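Local coordinates for protein RNA-dependent RNA Polymerase (PDB 6TZ0) that synthesises viral RNA on an RNA template, serving both transcription and genome replication inside a cytoplasmic polyhedrosis virus particle, at residues K119-K124 with S624-Q629; S879-M884 with L1021-V1026. One frame throughout, in Å; residues are numbered along the deposited sequence.

How the interactions relate
Interactions 1 and 2 each set the first turn of a helix against another element of the polymerase chain: a hairpin turn in the first, the start of an edge strand and the residue before it in the second. Interaction 1 connects the N-terminal region to a hairpin of the central polymerase region, whereas interaction 2 stays within the C-terminal region. They follow one another along the sequence and lie on opposite sides of the chain's centre, with their own centres 71 Å apart and their nearest atoms about 56 Å apart. Both lie away from the magnesium and nucleotide sites, including Asp-547, Asp-680 and Asp-681. In each, no hydrogen bond crosses between the segments.

Interaction 1. Residues K119-K124 with S624-Q629; sequences KTKMYK and SEIFGQ
A beta hairpin, turning between strands 620-624 and 628-631, presents Ile-626 and Phe-627 to Lys-121 and Lys-124 in the first turn of helix 121-134. The contact thus joins the N-terminal region to the central polymerase region, with Lys-124 and Ile-626 bringing their CA atoms within 4.9 Å.

The two lysines lie one helical turn apart and use their methylene groups. Lys-121 sends CG anti to its own N (chi1 -172°), and three further bends curl the chain across Ile-626 at about a right angle. Its CD comes to 4.0 Å from Ile-626 CG2 and also approaches Phe-627 obliquely, 4.2 Å from CD1. Ile-626 CG2 in turn sits over the centre of the Phe-627 ring, 3.5 Å above its plane, a CH-pi type of placement of the methyl on the ring within the hairpin. Phe-95 meets the same ring edge-to-face.

Lys-124 lies against the turn backbone. Its CB is 3.8 Å from Ile-626 CA, while its CD reaches 3.5 Å from Glu-625 O. On the hairpin side, Ile-626 CG1 returns the contact, 3.8 Å from Lys-124 O.

The turn has its own internal support: Ser-624 OG accepts a bond from Phe-627 N at 2.9 Å in an ST motif, bent to 131° at the hydrogen.

Lys-121 NZ finds its hydrogen bond at Glu-92 O, and Ile-345 of the neighbouring viral structural protein 4 chain packs on the same side chain. Lys-121 therefore plays a dual part, its aliphatic stem covering apolar residues of the hairpin while its ammonium is satisfied elsewhere; Lys-124 lays its methylenes along the turn backbone. No hydrogen bond crosses between the segments, and the contact is mostly van der Waals packing, perhaps with some electrostatic help from carbonyl oxygens near the lysine chains.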
loop_
_atom_site.group_PDB
_atom_site.type_symbol
_atom_site.label_atom_id
_atom_site.label_comp_id
_atom_site.label_asym_id
_atom_site.label_seq_id
_atom_site.Cartn_x
_atom_site.Cartn_y
_atom_site.Cartn_z
ATOM N N LYS A 119 32.639 -9.280 12.574
ATOM C CA LYS A 119 32.131 -10.445 11.834
ATOM C C LYS A 119 31.647 -11.540 12.783
ATOM O O LYS A 119 31.881 -12.729 12.563
ATOM C CB LYS A 119 33.165 -10.990 10.844
ATOM C CG LYS A 119 33.444 -10.071 9.665
ATOM C CD LYS A 119 34.605 -10.572 8.812
ATOM C CE LYS A 119 34.143 -11.442 7.647
ATOM N NZ LYS A 119 33.671 -12.796 8.053
ATOM N N THR A 120 30.963 -11.132 13.846
ATOM C CA THR A 120 30.425 -12.037 14.846
ATOM C C THR A 120 28.968 -11.652 15.064
ATOM O O THR A 120 28.590 -10.500 14.844
ATOM C CB THR A 120 31.247 -11.947 16.151
ATOM O OG1 THR A 120 32.638 -12.033 15.831
ATOM C CG2 THR A 120 30.934 -13.084 17.115
ATOM N N LYS A 121 28.151 -12.629 15.468
ATOM C CA LYS A 121 26.723 -12.398 15.666
ATOM C C LYS A 121 26.469 -11.381 16.772
ATOM O O LYS A 121 25.597 -10.511 16.640
ATOM C CB LYS A 121 26.038 -13.726 15.989
ATOM C CG LYS A 121 24.525 -13.679 16.040
ATOM C CD LYS A 121 23.935 -13.359 14.676
ATOM C CE LYS A 121 24.283 -14.436 13.663
ATOM N NZ LYS A 121 23.687 -15.753 14.002
ATOM N N MET A 122 27.247 -11.453 17.855
ATOM C CA MET A 122 27.091 -10.498 18.946
ATOM C C MET A 122 27.574 -9.111 18.552
ATOM O O MET A 122 27.036 -8.109 19.035
ATOM C CB MET A 122 27.830 -10.992 20.181
ATOM C CG MET A 122 27.294 -12.293 20.725
ATOM S SD MET A 122 25.534 -12.223 21.101
ATOM C CE MET A 122 25.516 -11.105 22.494
ATOM N N TYR A 123 28.548 -9.033 17.647
ATOM C CA TYR A 123 28.987 -7.738 17.145
ATOM C C TYR A 123 27.904 -7.073 16.308
ATOM O O TYR A 123 27.651 -5.871 16.457
ATOM C CB TYR A 123 30.262 -7.900 16.330
ATOM C CG TYR A 123 30.811 -6.603 15.801
ATOM C CD1 TYR A 123 31.493 -5.730 16.632
ATOM C CD2 TYR A 123 30.637 -6.245 14.472
ATOM C CE1 TYR A 123 31.990 -4.540 16.154
ATOM C CE2 TYR A 123 31.129 -5.057 13.987
ATOM C CZ TYR A 123 31.806 -4.210 14.831
ATOM O OH TYR A 123 32.301 -3.025 14.349
ATOM N N LYS A 124 27.256 -7.848 15.426
ATOM C CA LYS A 124 26.139 -7.341 14.632
ATOM C C LYS A 124 24.980 -6.921 15.523
ATOM O O LYS A 124 24.353 -5.881 15.290
ATOM C CB LYS A 124 25.663 -8.411 13.653
ATOM C CG LYS A 124 26.700 -8.936 12.700
ATOM C CD LYS A 124 27.070 -7.939 11.646
ATOM C CE LYS A 124 28.120 -8.540 10.741
ATOM N NZ LYS A 124 27.573 -9.714 10.012
ATOM N N SER A 624 18.451 -8.682 6.858
ATOM C CA SER A 624 18.866 -8.078 8.111
ATOM C C SER A 624 20.381 -7.977 8.203
ATOM O O SER A 624 21.114 -8.806 7.661
ATOM C CB SER A 624 18.333 -8.878 9.295
ATOM O OG SER A 624 18.896 -10.168 9.314
ATOM N N GLU A 625 20.845 -6.938 8.896
ATOM C CA GLU A 625 22.269 -6.799 9.164
ATOM C C GLU A 625 22.740 -7.750 10.253
ATOM O O GLU A 625 23.908 -8.145 10.258
ATOM C CB GLU A 625 22.592 -5.359 9.549
ATOM C CG GLU A 625 22.506 -4.383 8.400
ATOM C CD GLU A 625 22.782 -2.961 8.828
ATOM O OE1 GLU A 625 22.880 -2.717 10.048
ATOM O OE2 GLU A 625 22.908 -2.086 7.948
ATOM N N ILE A 626 21.859 -8.129 11.171
ATOM C CA ILE A 626 22.223 -9.110 12.184
ATOM C C ILE A 626 22.222 -10.513 11.594
ATOM O O ILE A 626 23.256 -11.185 11.536
ATOM C CB ILE A 626 21.262 -9.032 13.381
ATOM C CG1 ILE A 626 21.207 -7.625 13.958
ATOM C CG2 ILE A 626 21.705 -9.989 14.455
ATOM C CD1 ILE A 626 20.072 -7.453 14.931
ATOM N N PHE A 627 21.058 -10.966 11.135
ATOM C CA PHE A 627 20.819 -12.376 10.873
ATOM C C PHE A 627 20.937 -12.749 9.403
ATOM O O PHE A 627 20.817 -13.930 9.069
ATOM C CB PHE A 627 19.432 -12.765 11.383
ATOM C CG PHE A 627 19.239 -12.507 12.838
ATOM C CD1 PHE A 627 19.838 -13.317 13.783
ATOM C CD2 PHE A 627 18.439 -11.460 13.265
ATOM C CE1 PHE A 627 19.660 -13.076 15.130
ATOM C CE2 PHE A 627 18.253 -11.215 14.607
ATOM C CZ PHE A 627 18.862 -12.028 15.539
ATOM N N GLY A 628 21.162 -11.795 8.529
ATOM C CA GLY A 628 21.315 -12.106 7.109
ATOM C C GLY A 628 20.001 -11.938 6.348
ATOM O O GLY A 628 19.567 -10.825 6.121
ATOM N N GLN A 629 19.390 -13.054 5.968
ATOM C CA GLN A 629 18.130 -13.039 5.237
ATOM C C GLN A 629 17.077 -13.770 6.055
ATOM O O GLN A 629 17.202 -14.972 6.304
ATOM C CB GLN A 629 18.287 -13.674 3.858
ATOM C CG GLN A 629 17.043 -13.579 3.023
ATOM C CD GLN A 629 17.236 -14.117 1.629
ATOM O OE1 GLN A 629 18.318 -14.583 1.277
ATOM N NE2 GLN A 629 16.184 -14.062 0.823
#

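Interaction 2. Residues S879-M884 with L1021-V1026; sequences SNIREM and LYEFEV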
loop_
_atom_site.group_PDB
_atom_site.type_symbol
_atom_site.label_atom_id
_atom_site.label_comp_id
_atom_site.label_asym_id
_atom_site.label_seq_id
_atom_site.Cartn_x
_atom_site.Cartn_y
_atom_site.Cartn_z
ATOM N N SER A 879 -0.998 50.075 5.094
ATOM C CA SER A 879 -0.887 51.400 4.496
ATOM C C SER A 879 -2.142 52.270 4.673
ATOM O O SER A 879 -2.260 53.267 3.950
ATOM C CB SER A 879 -0.562 51.275 3.007
ATOM O OG SER A 879 0.685 50.637 2.815
ATOM N N ASN A 880 -3.040 51.916 5.603
ATOM C CA ASN A 880 -4.268 52.650 5.939
ATOM C C ASN A 880 -5.166 52.800 4.708
ATOM O O ASN A 880 -5.333 53.874 4.129
ATOM C CB ASN A 880 -3.971 54.005 6.592
ATOM C CG ASN A 880 -5.170 54.563 7.337
ATOM O OD1 ASN A 880 -6.242 53.960 7.355
ATOM N ND2 ASN A 880 -4.988 55.712 7.970
ATOM N N ILE A 881 -5.712 51.648 4.323
ATOM C CA ILE A 881 -6.471 51.489 3.087
ATOM C C ILE A 881 -7.749 52.334 3.088
ATOM O O ILE A 881 -8.203 52.791 2.035
ATOM C CB ILE A 881 -6.738 49.984 2.895
ATOM C CG1 ILE A 881 -7.459 49.653 1.599
ATOM C CG2 ILE A 881 -7.409 49.391 4.116
ATOM C CD1 ILE A 881 -7.380 48.196 1.321
ATOM N N ARG A 882 -8.323 52.591 4.266
ATOM C CA ARG A 882 -9.468 53.494 4.363
ATOM C C ARG A 882 -9.061 54.925 4.025
ATOM O O ARG A 882 -9.754 55.623 3.266
ATOM C CB ARG A 882 -10.057 53.395 5.775
ATOM C CG ARG A 882 -11.397 54.077 6.040
ATOM C CD ARG A 882 -11.224 55.492 6.593
ATOM N NE ARG A 882 -10.366 55.525 7.772
ATOM C CZ ARG A 882 -9.738 56.615 8.205
ATOM N NH1 ARG A 882 -9.866 57.759 7.547
ATOM N NH2 ARG A 882 -8.975 56.559 9.286
ATOM N N GLU A 883 -7.936 55.379 4.585
ATOM C CA GLU A 883 -7.403 56.686 4.220
ATOM C C GLU A 883 -6.973 56.709 2.763
ATOM O O GLU A 883 -7.158 57.713 2.068
ATOM C CB GLU A 883 -6.237 57.059 5.128
ATOM C CG GLU A 883 -5.684 58.443 4.879
ATOM C CD GLU A 883 -4.553 58.800 5.810
ATOM O OE1 GLU A 883 -4.198 57.960 6.660
ATOM O OE2 GLU A 883 -4.018 59.921 5.688
ATOM N N MET A 884 -6.458 55.587 2.269
ATOM C CA MET A 884 -5.994 55.527 0.891
ATOM C C MET A 884 -7.155 55.537 -0.102
ATOM O O MET A 884 -6.977 55.954 -1.251
ATOM C CB MET A 884 -5.086 54.305 0.748
ATOM C CG MET A 884 -4.465 54.057 -0.602
ATOM S SD MET A 884 -3.078 52.928 -0.450
ATOM C CE MET A 884 -3.872 51.487 0.227
ATOM N N LEU A 1021 -8.369 47.093 -2.795
ATOM C CA LEU A 1021 -8.738 48.344 -2.136
ATOM C C LEU A 1021 -10.243 48.373 -1.868
ATOM O O LEU A 1021 -11.033 48.986 -2.583
ATOM C CB LEU A 1021 -8.292 49.530 -2.977
ATOM C CG LEU A 1021 -6.794 49.544 -3.269
ATOM C CD1 LEU A 1021 -6.393 50.756 -4.078
ATOM C CD2 LEU A 1021 -6.021 49.485 -1.992
ATOM N N TYR A 1022 -10.629 47.684 -0.799
ATOM C CA TYR A 1022 -12.014 47.638 -0.363
ATOM C C TYR A 1022 -12.057 47.524 1.151
ATOM O O TYR A 1022 -11.203 46.882 1.762
ATOM C CB TYR A 1022 -12.774 46.478 -1.026
ATOM C CG TYR A 1022 -12.267 45.087 -0.728
ATOM C CD1 TYR A 1022 -11.286 44.505 -1.507
ATOM C CD2 TYR A 1022 -12.807 44.338 0.302
ATOM C CE1 TYR A 1022 -10.830 43.234 -1.247
ATOM C CE2 TYR A 1022 -12.357 43.073 0.573
ATOM C CZ TYR A 1022 -11.377 42.525 -0.207
ATOM O OH TYR A 1022 -10.941 41.256 0.070
ATOM N N GLU A 1023 -13.063 48.152 1.755
ATOM C CA GLU A 1023 -13.222 48.129 3.200
ATOM C C GLU A 1023 -14.679 47.949 3.587
ATOM O O GLU A 1023 -15.583 47.977 2.751
ATOM C CB GLU A 1023 -12.647 49.386 3.858
ATOM C CG GLU A 1023 -11.172 49.267 4.129
ATOM C CD GLU A 1023 -10.894 48.233 5.208
ATOM O OE1 GLU A 1023 -11.707 48.129 6.153
ATOM O OE2 GLU A 1023 -9.888 47.505 5.107
ATOM N N PHE A 1024 -14.887 47.764 4.887
ATOM C CA PHE A 1024 -16.172 47.374 5.448
ATOM C C PHE A 1024 -16.425 48.199 6.694
ATOM O O PHE A 1024 -15.645 48.140 7.647
ATOM C CB PHE A 1024 -16.190 45.881 5.785
ATOM C CG PHE A 1024 -16.196 44.997 4.585
ATOM C CD1 PHE A 1024 -17.383 44.664 3.962
ATOM C CD2 PHE A 1024 -15.010 44.533 4.050
ATOM C CE1 PHE A 1024 -17.387 43.857 2.848
ATOM C CE2 PHE A 1024 -15.009 43.733 2.934
ATOM C CZ PHE A 1024 -16.196 43.394 2.333
ATOM N N GLU A 1025 -17.514 48.953 6.690
ATOM C CA GLU A 1025 -17.890 49.778 7.822
ATOM C C GLU A 1025 -18.969 49.077 8.629
ATOM O O GLU A 1025 -19.782 48.327 8.087
ATOM C CB GLU A 1025 -18.375 51.150 7.358
ATOM C CG GLU A 1025 -17.299 51.960 6.680
ATOM C CD GLU A 1025 -17.786 53.318 6.240
ATOM O OE1 GLU A 1025 -18.999 53.584 6.371
ATOM O OE2 GLU A 1025 -16.960 54.121 5.759
ATOM N N VAL A 1026 -18.976 49.331 9.929
ATOM C CA VAL A 1026 -19.865 48.636 10.847
ATOM C C VAL A 1026 -21.108 49.485 11.072
ATOM O O VAL A 1026 -21.017 50.626 11.538
ATOM C CB VAL A 1026 -19.156 48.332 12.174
ATOM C CG1 VAL A 1026 -20.114 47.685 13.149
ATOM C CG2 VAL A 1026 -17.954 47.445 11.929
#
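Ile-881, in the first turn of helix 881-886, packs against Glu-1023 in strand 1022-1027, an outermost strand of a small mixed sheet in the C-terminal region, and against Leu-1021, the residue just before that range. This is helix-on-strand packing, and Ile-881 illustrates it atom by atom.

The bond from CA to CB is directed toward 1021-1026, and at CB the side chain divides. One branch, CG2, meets the side of Glu-1023, with CG of that glutamate at 3.8 Å and its carboxylate close by. The other, CG1, extends anti to the backbone N (chi1 -177°) and passes Leu-1021 CD2 at 3.9 Å. At the tip, CD1 rests 3.7 Å from Leu-1021 CA and 3.8 Å from its CD2, and also borders Tyr-1022 N. Both branches are therefore engaged, by residues two positions apart in sequence.

Strand 1196-1202 pairs with this strand, through backbone bonds between Glu-1023 and Val-1201, while Tyr-876 of helix 873-878 packs on Leu-1021 and Met-884. Glu-1023 OE2 forms a long, weak ion pair with Arg-873 NH2. Met-884 arrives at about a right angle to Leu-1021 and touches it with its terminal methyl, CE, 3.7 Å from CD2.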